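Local atomic coordinates of protein A6 homolog (Fowlpox virus, PDB entry 6BR8), a protein that binds phospholipids in its C-terminal portion and probably plays an essential role in the transition from immature to mature poxvirus virions. Residues L19-L24 / K36-N41; N57-I62 / D82-S87; L153-L158 / I216-C221; T171-E176 / E198-I203. One frame throughout, in Å; residues are numbered along the deposited sequence.

Contact 1: L19-L24 / K36-N41; sequences LGIVSL and KILMEN
I21 and I37 bury nearly equal surface, 73 and 71 Å², and L24 adds 46 Å²; their branches carry the closure between residues 19-24 and 36-41. I37 sends its long branch to the last turn of 19-24: with chi2 fully extended at -180°, CD1 reaches the L24 backbone and lies 3.1 Å from L24 O. The same methyl, I37 CD1, is 3.6 Å from L24 CB. Its shorter branch completes the grip, since I37 CG2 packs 3.7 Å from L24 CB and also reaches L24 CD1. I21 divides its contacts in another way. Its CG2 meets L38 CD2 and I37 CG2, each at 4.4 Å, a loose apolar touch. I21 CD1 and the N41 amide come from opposite directions. The gap of 3.0 Å between I21 CD1 and N41 OD1 is very short, so its exact value is doubtful. N41 ND2 turns back to I37 O in its own segment at a doubtfully short 2.5 Å. The evidence across the interface is therefore of carbon packing, with I37 CD1 beside L24 O. A bound phospholipid touches I21 and L38. The segment axes approach to 10.1 Å at 157°, an antiparallel helical hairpin formed by helices 5-26 and 31-40. I25 extends the packing from the first helix onto I37 and L38. Beyond it lies helix 112-120, where L38 rests on Y113 and F116, and M39 on F116.

Contact 2: N57-I62 / D82-S87; sequences NYIIKI and DVFSFS. With 6OU ([(2~{R})-1-[2-azanylethoxy(oxidanyl)phosphoryl]oxy-3-hexadecanoyloxy-propan-2-yl] (~{Z})-octadec-9-enoate), chain E.
I59 sits between two phenylalanines and presents a different branch to each. Its CG2 meets the F84 ring at CD1, 3.8 Å away, the two side chains crossing at about a right angle. Its CD1 reaches F86 instead, with 3.8 Å from I59 CD1 to F86 CD2. The same methyl, I59 CD1, lies 3.7 Å from F84 O. I60 adds its CG1 against F84 CB at 3.8 Å, so F84 is met by two successive isoleucines of the helix. F86 CG lies between its backbone N and carbonyl carbon (chi1 58°), a placement that turns one face of the ring to the lipid chain and its edge to Y58 CB. Lipid C11 stands 3.5 Å above the F86 ring plane, over its centre, which is CH-pi geometry. The chain continues past I59, where I59 CG1 is 3.9 Å from lipid C08. Among the polar groups, S85 OG is hydrogen-bonded to K81 O of the preceding helix 74-84. The chemistry is thus almost wholly apolar: I59, F86 and, near C07, Y58 line one tail, while F84 meets the other at C34 and C42, consistent with the tails being held here by van der Waals contact rather than by directed polar bonds.

Contact 3: L153-L158 / I216-C221; sequences LTNERL and ISIVQC
The R157 guanidinium lies with one face on I218, whose CG1 stands 3.5 Å above its plane and over its centre. At its edge is S217: R157 NH2 donates to S217 OG at 2.8 Å, and the N-H...O angle of 174° makes the bond nearly straight. The hydroxyl oxygen is only 4° out of the guanidinium plane, so this bond and the I218 carbon on its face together restrict the group's rotation. C221 SG is a looser edge neighbour, 4.1 Å from R157 NH1. The arginine chain and I218 run past each other in opposite directions, and R157 CB is 3.5 Å from I218 CD1. A bend at chi3 (66°) goes with the guanidinium lying on I218 CG1. I218 buries 105 Å², sharing it between R157 and L158; L158 CD1 meets I218 CG2 at 3.6 Å. N155, the N-cap of helix 156-170, accepts weakly at OD1 from the R157 and L158 amides, while its ND2 is hydrogen-bonded to E151 OE2. The contact joins helix 212-225 to the junction where helix 134-154 ends and helix 156-170 begins. On other sides of helix 212-225, I216 and V219 touch helix 237-249, and V219 also contacts a bound phospholipid.

Contact 4: T171-E176 / E198-I203; sequences TKVSVE and EMYKNI. With PGV ((1R)-2-{[{[(2S)-2,3-dihydroxypropyl]oxy}(hydroxy)phosphoryl]oxy}-1-[(palmitoyloxy)methyl]ethyl (11E)-octadec-11-enoate), chain F.
V173 is the bump of this contact, pushing its CG2 methyl into a shallow hollow made by M199, Y200 and I203 on one side of helix 197-210. At one wall M199, a selenomethionine, brings its CE to 3.3 Å from V173 CG2, tighter than usual and so of doubtful exactness. I203 bounds the hollow elsewhere with CD1, 4.0 Å from V173 CG2. Y200 borders the hollow obliquely, its CE1 being 4.4 Å from V173 CG2. The second methyl, V173 CG1, passes along the end of the tyrosine at 3.9 Å from Y200 OH, the two side chains crossing at about a right angle. The M199 wall is braced from within the helix: M199 bends at chi3 (85°), which brings CE back over the Y200 ring. There it stands 3.8 Å above the plane and over the centre, a CH-pi contact of the selenomethionine methyl. K172 forms a further ridge, running past I203 in the opposite direction, with K172 CD 4.2 Å from I203 CG1. Its NZ makes only a long, weak ion pair with E207, whereas Y200 OH is hydrogen-bonded to E192. On the other side of the helix, K201 CB packs against PGV C4 at 3.7 Å. The contact thus sets the turn leading into helix 175-180 against helix 197-210, with L178 touching both V173 and Y200, and F169 of helix 156-170 meeting Y200.

Overall arrangement
All four contacts belong to the C-terminal portion of the A6 homolog, a mostly helical body that encloses several phospholipids. Contacts 1, 2 and 3 each include residues of a 6OU pocket, whereas contact 4 borders the PGV lipid through K201. None touches another: nearest atoms are about 11 Å apart for contacts 1 and 2, 1 and 3, and 2 and 4. Contacts 2 and 3 lie on opposite sides of the chain's centre, their own centres 30 Å apart. Contact 4 falls within the sequence interval that contact 3 spans, 24 Å away between centres. In contact 2 the I59 side chain lies about 6 Å from a second 6OU, and that of F84 about 8 Å from PGV.

Contact 1: L19-L24 / K36-N41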
# COMPACT_ATOMS: atom_id res chain seq x y z
N LEU A 19 -4.41 11.58 1.81
CA LEU A 19 -5.04 11.44 3.12
C LEU A 19 -6.23 12.38 3.28
O LEU A 19 -7.17 12.07 4.00
CB LEU A 19 -4.02 11.72 4.22
CG LEU A 19 -2.80 10.83 4.29
CD1 LEU A 19 -1.90 11.45 5.31
CD2 LEU A 19 -3.14 9.40 4.68
N GLY A 20 -6.20 13.53 2.60
CA GLY A 20 -7.34 14.43 2.65
C GLY A 20 -8.55 13.87 1.92
O GLY A 20 -9.68 13.94 2.43
N ILE A 21 -8.35 13.31 0.73
CA ILE A 21 -9.41 12.57 0.08
C ILE A 21 -9.95 11.51 1.03
O ILE A 21 -11.17 11.33 1.16
CB ILE A 21 -8.91 11.92 -1.22
CG1 ILE A 21 -8.26 12.96 -2.12
CG2 ILE A 21 -10.04 11.24 -1.95
CD1 ILE A 21 -9.00 14.24 -2.13
N VAL A 22 -9.06 10.82 1.73
CA VAL A 22 -9.47 9.71 2.58
C VAL A 22 -10.35 10.20 3.71
O VAL A 22 -11.43 9.64 3.96
CB VAL A 22 -8.23 8.94 3.08
CG1 VAL A 22 -8.62 7.97 4.16
CG2 VAL A 22 -7.57 8.20 1.92
N SER A 23 -9.94 11.27 4.40
CA SER A 23 -10.73 11.79 5.51
C SER A 23 -12.08 12.32 5.06
O SER A 23 -13.03 12.33 5.85
CB SER A 23 -9.96 12.88 6.26
OG SER A 23 -8.72 12.38 6.73
N LEU A 24 -12.18 12.78 3.80
CA LEU A 24 -13.48 13.19 3.27
C LEU A 24 -14.37 11.99 3.01
O LEU A 24 -15.59 12.07 3.22
CB LEU A 24 -13.30 14.00 1.98
CG LEU A 24 -12.57 15.34 2.04
CD1 LEU A 24 -12.39 15.91 0.62
CD2 LEU A 24 -13.29 16.34 2.94
N LYS A 36 -19.18 11.39 -5.17
CA LYS A 36 -18.94 12.80 -5.48
C LYS A 36 -17.52 13.19 -5.09
O LYS A 36 -16.83 13.84 -5.88
CB LYS A 36 -20.01 13.66 -4.77
N ILE A 37 -17.06 12.80 -3.90
CA ILE A 37 -15.73 13.18 -3.42
C ILE A 37 -14.63 12.63 -4.33
O ILE A 37 -13.66 13.33 -4.63
CB ILE A 37 -15.55 12.71 -1.97
CG1 ILE A 37 -16.50 13.49 -1.07
CG2 ILE A 37 -14.11 12.90 -1.51
CD1 ILE A 37 -16.43 13.14 0.40
N LEU A 38 -14.78 11.40 -4.80
CA LEU A 38 -13.79 10.85 -5.71
C LEU A 38 -13.82 11.56 -7.06
O LEU A 38 -12.77 11.92 -7.61
CB LEU A 38 -13.99 9.34 -5.83
CG LEU A 38 -13.56 8.55 -4.60
CD1 LEU A 38 -14.30 7.24 -4.51
CD2 LEU A 38 -12.04 8.37 -4.62
N MSE A 39 -15.01 11.79 -7.62
CA MSE A 39 -15.13 12.51 -8.90
C MSE A 39 -14.64 13.96 -8.85
O MSE A 39 -14.10 14.46 -9.83
CB MSE A 39 -16.57 12.55 -9.41
CG MSE A 39 -17.22 11.23 -9.76
SE MSE A 39 -16.45 10.43 -11.38
CE MSE A 39 -16.51 11.95 -12.66
N GLU A 40 -14.84 14.65 -7.73
CA GLU A 40 -14.35 16.02 -7.68
C GLU A 40 -12.82 16.06 -7.67
O GLU A 40 -12.23 17.07 -8.05
N ASN A 41 -12.19 14.94 -7.30
CA ASN A 41 -10.74 14.77 -7.37
C ASN A 41 -10.33 13.91 -8.57
O ASN A 41 -9.23 13.36 -8.58
CB ASN A 41 -10.21 14.17 -6.08
CG ASN A 41 -10.50 15.05 -4.89
OD1 ASN A 41 -9.68 15.88 -4.51
ND2 ASN A 41 -11.67 14.88 -4.30

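Contact 2: N57-I62 / D82-S87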
# COMPACT_ATOMS: atom_id res chain seq x y z
N ASN A 57 11.73 5.88 -10.56
CA ASN A 57 12.46 6.02 -9.31
C ASN A 57 11.55 6.30 -8.12
O ASN A 57 12.05 6.59 -7.03
CB ASN A 57 13.51 7.11 -9.44
CG ASN A 57 14.74 6.64 -10.18
OD1 ASN A 57 15.11 5.46 -10.11
ND2 ASN A 57 15.37 7.53 -10.93
N TYR A 58 10.23 6.19 -8.29
CA TYR A 58 9.30 6.64 -7.26
C TYR A 58 9.56 5.94 -5.94
O TYR A 58 9.44 6.55 -4.87
CB TYR A 58 7.85 6.42 -7.70
CG TYR A 58 6.91 7.34 -6.96
CD1 TYR A 58 6.79 8.68 -7.31
CD2 TYR A 58 6.18 6.88 -5.91
CE1 TYR A 58 5.94 9.51 -6.63
CE2 TYR A 58 5.34 7.72 -5.20
CZ TYR A 58 5.22 9.02 -5.57
OH TYR A 58 4.38 9.86 -4.89
N ILE A 59 9.93 4.66 -5.98
CA ILE A 59 10.08 3.94 -4.72
C ILE A 59 11.30 4.46 -3.98
O ILE A 59 11.26 4.70 -2.77
CB ILE A 59 10.16 2.41 -4.93
CG1 ILE A 59 8.79 1.84 -5.33
CG2 ILE A 59 10.65 1.73 -3.66
CD1 ILE A 59 8.85 0.48 -6.02
N ILE A 60 12.38 4.69 -4.73
CA ILE A 60 13.62 5.21 -4.17
C ILE A 60 13.43 6.61 -3.62
O ILE A 60 14.11 7.03 -2.68
CB ILE A 60 14.71 5.14 -5.25
CG1 ILE A 60 15.01 3.69 -5.60
CG2 ILE A 60 15.94 5.91 -4.83
CD1 ILE A 60 15.86 3.52 -6.82
N LYS A 61 12.51 7.38 -4.20
CA LYS A 61 12.17 8.68 -3.64
C LYS A 61 11.39 8.53 -2.34
O LYS A 61 11.52 9.37 -1.44
CB LYS A 61 11.40 9.50 -4.66
CG LYS A 61 12.23 9.81 -5.91
CD LYS A 61 11.40 10.47 -7.00
CE LYS A 61 12.28 10.77 -8.20
NZ LYS A 61 11.53 11.41 -9.31
N ILE A 62 10.61 7.46 -2.21
CA ILE A 62 9.97 7.21 -0.93
C ILE A 62 11.00 6.81 0.12
O ILE A 62 10.98 7.32 1.24
CB ILE A 62 8.86 6.16 -1.08
CG1 ILE A 62 7.74 6.73 -1.97
CG2 ILE A 62 8.29 5.82 0.25
CD1 ILE A 62 6.56 5.85 -2.13
N ASP A 82 19.26 0.03 -8.25
CA ASP A 82 19.44 -1.29 -8.83
C ASP A 82 18.38 -2.27 -8.32
O ASP A 82 17.95 -3.15 -9.08
CB ASP A 82 20.84 -1.81 -8.53
CG ASP A 82 21.10 -3.17 -9.16
OD1 ASP A 82 21.33 -3.22 -10.39
OD2 ASP A 82 21.05 -4.18 -8.43
N VAL A 83 17.93 -2.12 -7.08
CA VAL A 83 16.92 -3.03 -6.56
C VAL A 83 15.51 -2.52 -6.84
O VAL A 83 14.66 -3.27 -7.32
CB VAL A 83 17.16 -3.25 -5.05
CG1 VAL A 83 15.98 -4.01 -4.44
CG2 VAL A 83 18.43 -4.02 -4.84
N PHE A 84 15.25 -1.25 -6.57
CA PHE A 84 13.90 -0.74 -6.42
C PHE A 84 13.37 0.02 -7.64
O PHE A 84 12.17 0.37 -7.66
CB PHE A 84 13.83 0.15 -5.17
CG PHE A 84 14.04 -0.61 -3.87
CD1 PHE A 84 12.98 -1.25 -3.24
CD2 PHE A 84 15.30 -0.69 -3.30
CE1 PHE A 84 13.18 -1.94 -2.05
CE2 PHE A 84 15.50 -1.38 -2.10
CZ PHE A 84 14.45 -2.00 -1.48
N SER A 85 14.19 0.28 -8.66
CA SER A 85 13.66 0.95 -9.83
C SER A 85 12.87 -0.04 -10.67
O SER A 85 13.27 -1.20 -10.83
CB SER A 85 14.77 1.60 -10.66
OG SER A 85 15.65 0.63 -11.20
N PHE A 86 11.72 0.40 -11.16
CA PHE A 86 10.84 -0.40 -12.00
C PHE A 86 10.66 0.30 -13.34
O PHE A 86 10.59 1.54 -13.40
CB PHE A 86 9.49 -0.60 -11.33
CG PHE A 86 8.79 0.70 -11.00
CD1 PHE A 86 7.96 1.32 -11.93
CD2 PHE A 86 8.93 1.28 -9.76
CE1 PHE A 86 7.32 2.51 -11.63
CE2 PHE A 86 8.28 2.46 -9.45
CZ PHE A 86 7.47 3.07 -10.38
N SER A 87 10.56 -0.48 -14.42
CA SER A 87 10.42 0.11 -15.74
C SER A 87 8.96 0.07 -16.18
O SER A 87 8.10 -0.49 -15.50
CB SER A 87 11.30 -0.63 -16.75
OG SER A 87 10.90 -1.98 -16.88
C05 6OU E . 2.91 3.71 -4.49
C06 6OU E . 4.11 2.83 -4.82
C07 6OU E . 4.64 3.00 -6.24
C08 6OU E . 5.22 1.70 -6.78
C09 6OU E . 4.81 1.40 -8.23
C10 6OU E . 4.68 -0.09 -8.54
C11 6OU E . 5.76 -0.54 -9.52
C12 6OU E . 6.22 -1.97 -9.28
C13 6OU E . 5.51 -2.97 -10.19
C14 6OU E . 6.47 -4.03 -10.69
C15 6OU E . 5.84 -5.42 -10.70
C16 6OU E . 6.80 -6.41 -11.34
O17 6OU E . 6.57 -7.57 -11.33
O18 6OU E . 7.96 -5.92 -11.93
C19 6OU E . 9.07 -6.76 -11.81
C20 6OU E . 10.26 -5.92 -11.36
C21 6OU E . 11.32 -6.85 -10.78
O22 6OU E . 11.93 -7.46 -11.88
P23 6OU E . 13.57 -7.58 -11.91
O24 6OU E . 13.96 -8.92 -12.51
O25 6OU E . 14.11 -7.46 -10.50
O26 6OU E . 14.18 -6.36 -12.83
C27 6OU E . 15.56 -6.10 -12.79
C28 6OU E . 15.76 -4.77 -13.52
N29 6OU E . 15.71 -3.68 -12.57
O30 6OU E . 9.85 -4.99 -10.39
C31 6OU E . 10.88 -4.28 -9.76
O32 6OU E . 11.64 -3.64 -10.40
C33 6OU E . 11.03 -4.34 -8.24
C34 6OU E . 10.51 -3.10 -7.51
C35 6OU E . 9.35 -3.41 -6.58
C36 6OU E . 9.78 -3.73 -5.15
C37 6OU E . 8.60 -3.76 -4.18
C38 6OU E . 9.02 -4.27 -2.80
C39 6OU E . 7.84 -4.65 -1.92
C40 6OU E . 7.50 -3.59 -0.86
C41 6OU E . 8.44 -3.42 0.05
C42 6OU E . 9.23 -2.13 -0.21

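Contact 3: L153-L158 / I216-C221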
# COMPACT_ATOMS: atom_id res chain seq x y z
N LEU A 153 -10.81 -3.97 9.32
CA LEU A 153 -11.82 -3.46 10.25
C LEU A 153 -12.50 -4.53 11.09
O LEU A 153 -13.01 -4.22 12.17
CB LEU A 153 -12.90 -2.67 9.52
CG LEU A 153 -12.58 -1.21 9.27
CD1 LEU A 153 -13.36 -0.75 8.09
CD2 LEU A 153 -12.93 -0.35 10.48
N THR A 154 -12.55 -5.78 10.62
CA THR A 154 -13.42 -6.77 11.23
C THR A 154 -12.68 -8.02 11.72
O THR A 154 -13.23 -8.77 12.53
CB THR A 154 -14.54 -7.19 10.25
OG1 THR A 154 -14.01 -8.00 9.19
CG2 THR A 154 -15.22 -5.96 9.63
N ASN A 155 -11.47 -8.28 11.25
CA ASN A 155 -10.78 -9.50 11.63
C ASN A 155 -10.29 -9.39 13.08
O ASN A 155 -9.56 -8.47 13.44
CB ASN A 155 -9.62 -9.75 10.67
CG ASN A 155 -9.09 -11.14 10.76
OD1 ASN A 155 -8.77 -11.61 11.84
ND2 ASN A 155 -9.01 -11.82 9.62
N GLU A 156 -10.73 -10.33 13.91
CA GLU A 156 -10.46 -10.29 15.34
C GLU A 156 -9.04 -10.72 15.69
O GLU A 156 -8.46 -10.21 16.65
CB GLU A 156 -11.47 -11.16 16.08
CG GLU A 156 -11.29 -11.17 17.59
CD GLU A 156 -10.68 -12.46 18.10
OE1 GLU A 156 -10.39 -13.35 17.26
OE2 GLU A 156 -10.51 -12.60 19.33
N ARG A 157 -8.47 -11.67 14.95
CA ARG A 157 -7.10 -12.04 15.25
C ARG A 157 -6.17 -10.90 14.89
O ARG A 157 -5.23 -10.60 15.63
CB ARG A 157 -6.71 -13.32 14.52
CG ARG A 157 -7.50 -14.56 14.95
CD ARG A 157 -7.19 -15.71 14.02
NE ARG A 157 -5.80 -16.14 14.14
CZ ARG A 157 -5.13 -16.76 13.17
NH1 ARG A 157 -5.71 -17.00 12.01
NH2 ARG A 157 -3.87 -17.13 13.37
N LEU A 158 -6.48 -10.22 13.79
CA LEU A 158 -5.73 -9.03 13.39
C LEU A 158 -5.84 -7.94 14.45
O LEU A 158 -4.87 -7.22 14.74
CB LEU A 158 -6.27 -8.54 12.05
CG LEU A 158 -5.34 -7.89 11.04
CD1 LEU A 158 -4.18 -8.84 10.76
CD2 LEU A 158 -6.13 -7.59 9.77
N ILE A 216 1.57 -14.41 9.35
CA ILE A 216 1.43 -15.28 8.19
C ILE A 216 0.15 -16.08 8.29
O ILE A 216 -0.64 -16.15 7.34
CB ILE A 216 2.65 -16.20 8.08
CG1 ILE A 216 3.92 -15.36 7.86
CG2 ILE A 216 2.43 -17.30 7.00
CD1 ILE A 216 4.02 -14.74 6.50
N SER A 217 -0.07 -16.72 9.44
CA SER A 217 -1.26 -17.53 9.64
C SER A 217 -2.52 -16.75 9.33
O SER A 217 -3.34 -17.17 8.51
CB SER A 217 -1.33 -18.03 11.07
OG SER A 217 -2.60 -18.57 11.34
N ILE A 218 -2.69 -15.58 9.96
CA ILE A 218 -3.85 -14.74 9.72
C ILE A 218 -4.02 -14.47 8.24
O ILE A 218 -5.09 -14.70 7.66
CB ILE A 218 -3.73 -13.42 10.50
CG1 ILE A 218 -4.07 -13.64 11.98
CG2 ILE A 218 -4.60 -12.35 9.86
CD1 ILE A 218 -3.82 -12.42 12.81
N VAL A 219 -2.97 -13.94 7.59
CA VAL A 219 -3.13 -13.59 6.19
C VAL A 219 -3.37 -14.83 5.33
O VAL A 219 -4.19 -14.81 4.41
CB VAL A 219 -1.92 -12.76 5.73
CG1 VAL A 219 -2.05 -12.36 4.27
CG2 VAL A 219 -1.83 -11.52 6.62
N GLN A 220 -2.71 -15.95 5.65
CA GLN A 220 -2.93 -17.15 4.87
C GLN A 220 -4.37 -17.63 5.02
O GLN A 220 -4.96 -18.14 4.06
CB GLN A 220 -1.97 -18.27 5.29
CG GLN A 220 -2.20 -19.57 4.47
CD GLN A 220 -1.64 -19.45 3.07
OE1 GLN A 220 -0.47 -19.14 2.89
NE2 GLN A 220 -2.49 -19.65 2.06
N CYS A 221 -4.92 -17.54 6.23
CA CYS A 221 -6.30 -17.95 6.45
C CYS A 221 -7.28 -17.02 5.76
O CYS A 221 -8.40 -17.43 5.47
CB CYS A 221 -6.63 -18.03 7.94
SG CYS A 221 -5.89 -19.46 8.71

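Contact 4: T171-E176 / E198-I203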
# COMPACT_ATOMS: atom_id res chain seq x y z
N THR A 171 6.09 0.47 25.16
CA THR A 171 7.13 0.20 26.15
C THR A 171 8.53 0.51 25.63
O THR A 171 9.49 0.34 26.38
CB THR A 171 7.12 -1.26 26.58
OG1 THR A 171 7.64 -2.05 25.50
CG2 THR A 171 5.72 -1.73 26.92
N LYS A 172 8.65 0.92 24.36
CA LYS A 172 9.93 1.24 23.74
C LYS A 172 10.05 2.69 23.32
O LYS A 172 11.16 3.11 23.00
CB LYS A 172 10.19 0.38 22.49
CG LYS A 172 10.25 -1.11 22.72
CD LYS A 172 10.04 -1.83 21.43
CE LYS A 172 9.92 -3.33 21.62
NZ LYS A 172 10.88 -4.03 20.72
N VAL A 173 8.95 3.44 23.26
CA VAL A 173 8.86 4.78 22.69
C VAL A 173 7.79 5.52 23.49
O VAL A 173 6.67 5.03 23.61
CB VAL A 173 8.45 4.76 21.20
CG1 VAL A 173 8.18 6.17 20.73
CG2 VAL A 173 9.49 4.13 20.32
N SER A 174 8.10 6.71 24.00
CA SER A 174 7.08 7.37 24.82
C SER A 174 6.13 8.13 23.92
O SER A 174 6.43 9.23 23.46
CB SER A 174 7.69 8.28 25.87
OG SER A 174 6.67 9.14 26.34
N VAL A 175 4.96 7.56 23.68
CA VAL A 175 3.99 8.17 22.78
C VAL A 175 3.47 9.48 23.37
O VAL A 175 3.17 10.42 22.62
CB VAL A 175 2.87 7.15 22.48
CG1 VAL A 175 1.72 7.79 21.73
CG2 VAL A 175 3.44 5.97 21.68
N GLU A 176 3.39 9.59 24.70
CA GLU A 176 3.02 10.87 25.30
C GLU A 176 4.05 11.95 24.97
O GLU A 176 3.68 13.08 24.61
CB GLU A 176 2.87 10.72 26.82
CG GLU A 176 1.53 10.17 27.30
CD GLU A 176 1.63 8.76 27.89
OE1 GLU A 176 0.84 8.47 28.82
OE2 GLU A 176 2.47 7.95 27.44
N GLU A 198 17.62 3.84 12.62
CA GLU A 198 18.07 2.52 13.07
C GLU A 198 17.13 1.94 14.13
O GLU A 198 16.87 0.73 14.13
CB GLU A 198 19.50 2.62 13.61
CG GLU A 198 20.14 1.28 14.06
CD GLU A 198 21.59 1.44 14.54
OE1 GLU A 198 22.08 2.59 14.55
OE2 GLU A 198 22.21 0.43 14.92
N MSE A 199 16.62 2.77 15.04
CA MSE A 199 15.69 2.28 16.06
C MSE A 199 14.33 1.82 15.52
O MSE A 199 13.87 0.74 15.86
CB MSE A 199 15.42 3.32 17.12
CG MSE A 199 14.76 2.68 18.31
SE MSE A 199 13.97 3.97 19.53
CE MSE A 199 12.28 4.09 18.52
N TYR A 200 13.68 2.65 14.70
CA TYR A 200 12.36 2.26 14.23
C TYR A 200 12.49 1.04 13.34
O TYR A 200 11.62 0.16 13.36
CB TYR A 200 11.66 3.40 13.49
CG TYR A 200 11.06 4.39 14.44
CD1 TYR A 200 9.89 4.10 15.11
CD2 TYR A 200 11.67 5.61 14.68
CE1 TYR A 200 9.34 5.01 16.01
CE2 TYR A 200 11.12 6.50 15.56
CZ TYR A 200 9.96 6.20 16.22
OH TYR A 200 9.39 7.10 17.09
N LYS A 201 13.59 0.94 12.59
CA LYS A 201 13.74 -0.25 11.77
C LYS A 201 13.99 -1.48 12.62
O LYS A 201 13.42 -2.53 12.33
CB LYS A 201 14.84 -0.06 10.72
CG LYS A 201 14.41 0.90 9.58
CD LYS A 201 15.52 1.13 8.52
CE LYS A 201 16.56 2.16 9.00
NZ LYS A 201 17.87 2.19 8.25
N ASN A 202 14.81 -1.38 13.67
CA ASN A 202 14.98 -2.51 14.59
C ASN A 202 13.67 -2.83 15.30
O ASN A 202 13.38 -3.99 15.58
CB ASN A 202 16.08 -2.21 15.62
CG ASN A 202 17.44 -2.66 15.16
OD1 ASN A 202 17.63 -3.03 14.01
ND2 ASN A 202 18.41 -2.63 16.07
N ILE A 203 12.88 -1.81 15.64
CA ILE A 203 11.58 -2.09 16.24
C ILE A 203 10.73 -2.86 15.25
O ILE A 203 10.08 -3.85 15.60
CB ILE A 203 10.89 -0.79 16.67
CG1 ILE A 203 11.56 -0.24 17.91
CG2 ILE A 203 9.40 -1.01 16.97
CD1 ILE A 203 10.92 0.98 18.36
C01 PGV F . 16.50 -7.88 7.05
C02 PGV F . 17.47 -6.64 7.48
C03 PGV F . 17.22 -6.35 8.99
C04 PGV F . 19.27 -7.77 11.23
C05 PGV F . 18.66 -9.06 10.60
C06 PGV F . 19.41 -10.34 11.14
O01 PGV F . 17.10 -5.53 6.69
O02 PGV F . 15.01 -5.15 7.37
O03 PGV F . 16.08 -8.60 8.22
O04 PGV F . 14.45 -8.97 9.69
O05 PGV F . 18.92 -8.94 9.21
O06 PGV F . 20.81 -10.12 11.08
O11 PGV F . 18.06 -5.34 9.50
O12 PGV F . 20.06 -7.11 10.28
O13 PGV F . 20.20 -4.57 10.75
O14 PGV F . 20.42 -5.39 8.34
C1 PGV F . 16.12 -4.68 7.15
C2 PGV F . 16.41 -3.19 7.37
C3 PGV F . 15.22 -2.27 7.08
C4 PGV F . 14.04 -2.45 8.07
C5 PGV F . 12.75 -1.79 7.58
C6 PGV F . 11.64 -2.82 7.39
C7 PGV F . 10.53 -2.33 6.45
C8 PGV F . 10.15 -0.84 6.61
C9 PGV F . 9.04 -0.41 5.59
C10 PGV F . 8.50 -1.61 4.77
C19 PGV F . 14.75 -8.59 8.56
C20 PGV F . 13.67 -8.11 7.63
C21 PGV F . 12.26 -8.18 8.27
C22 PGV F . 11.32 -8.94 7.33
C23 PGV F . 10.04 -8.17 6.98
C24 PGV F . 9.25 -8.93 5.91
C25 PGV F . 8.17 -8.08 5.25
C26 PGV F . 7.02 -8.91 4.69
C27 PGV F . 5.75 -8.06 4.40
C28 PGV F . 4.97 -8.59 3.18
C29 PGV F . 3.88 -7.63 2.64
C30 PGV F . 3.62 -7.83 1.11
C31 PGV F . 2.16 -7.57 0.64
C32 PGV F . 1.63 -8.70 -0.30
C33 PGV F . 0.54 -9.61 0.35
C34 PGV F . 0.61 -11.05 -0.19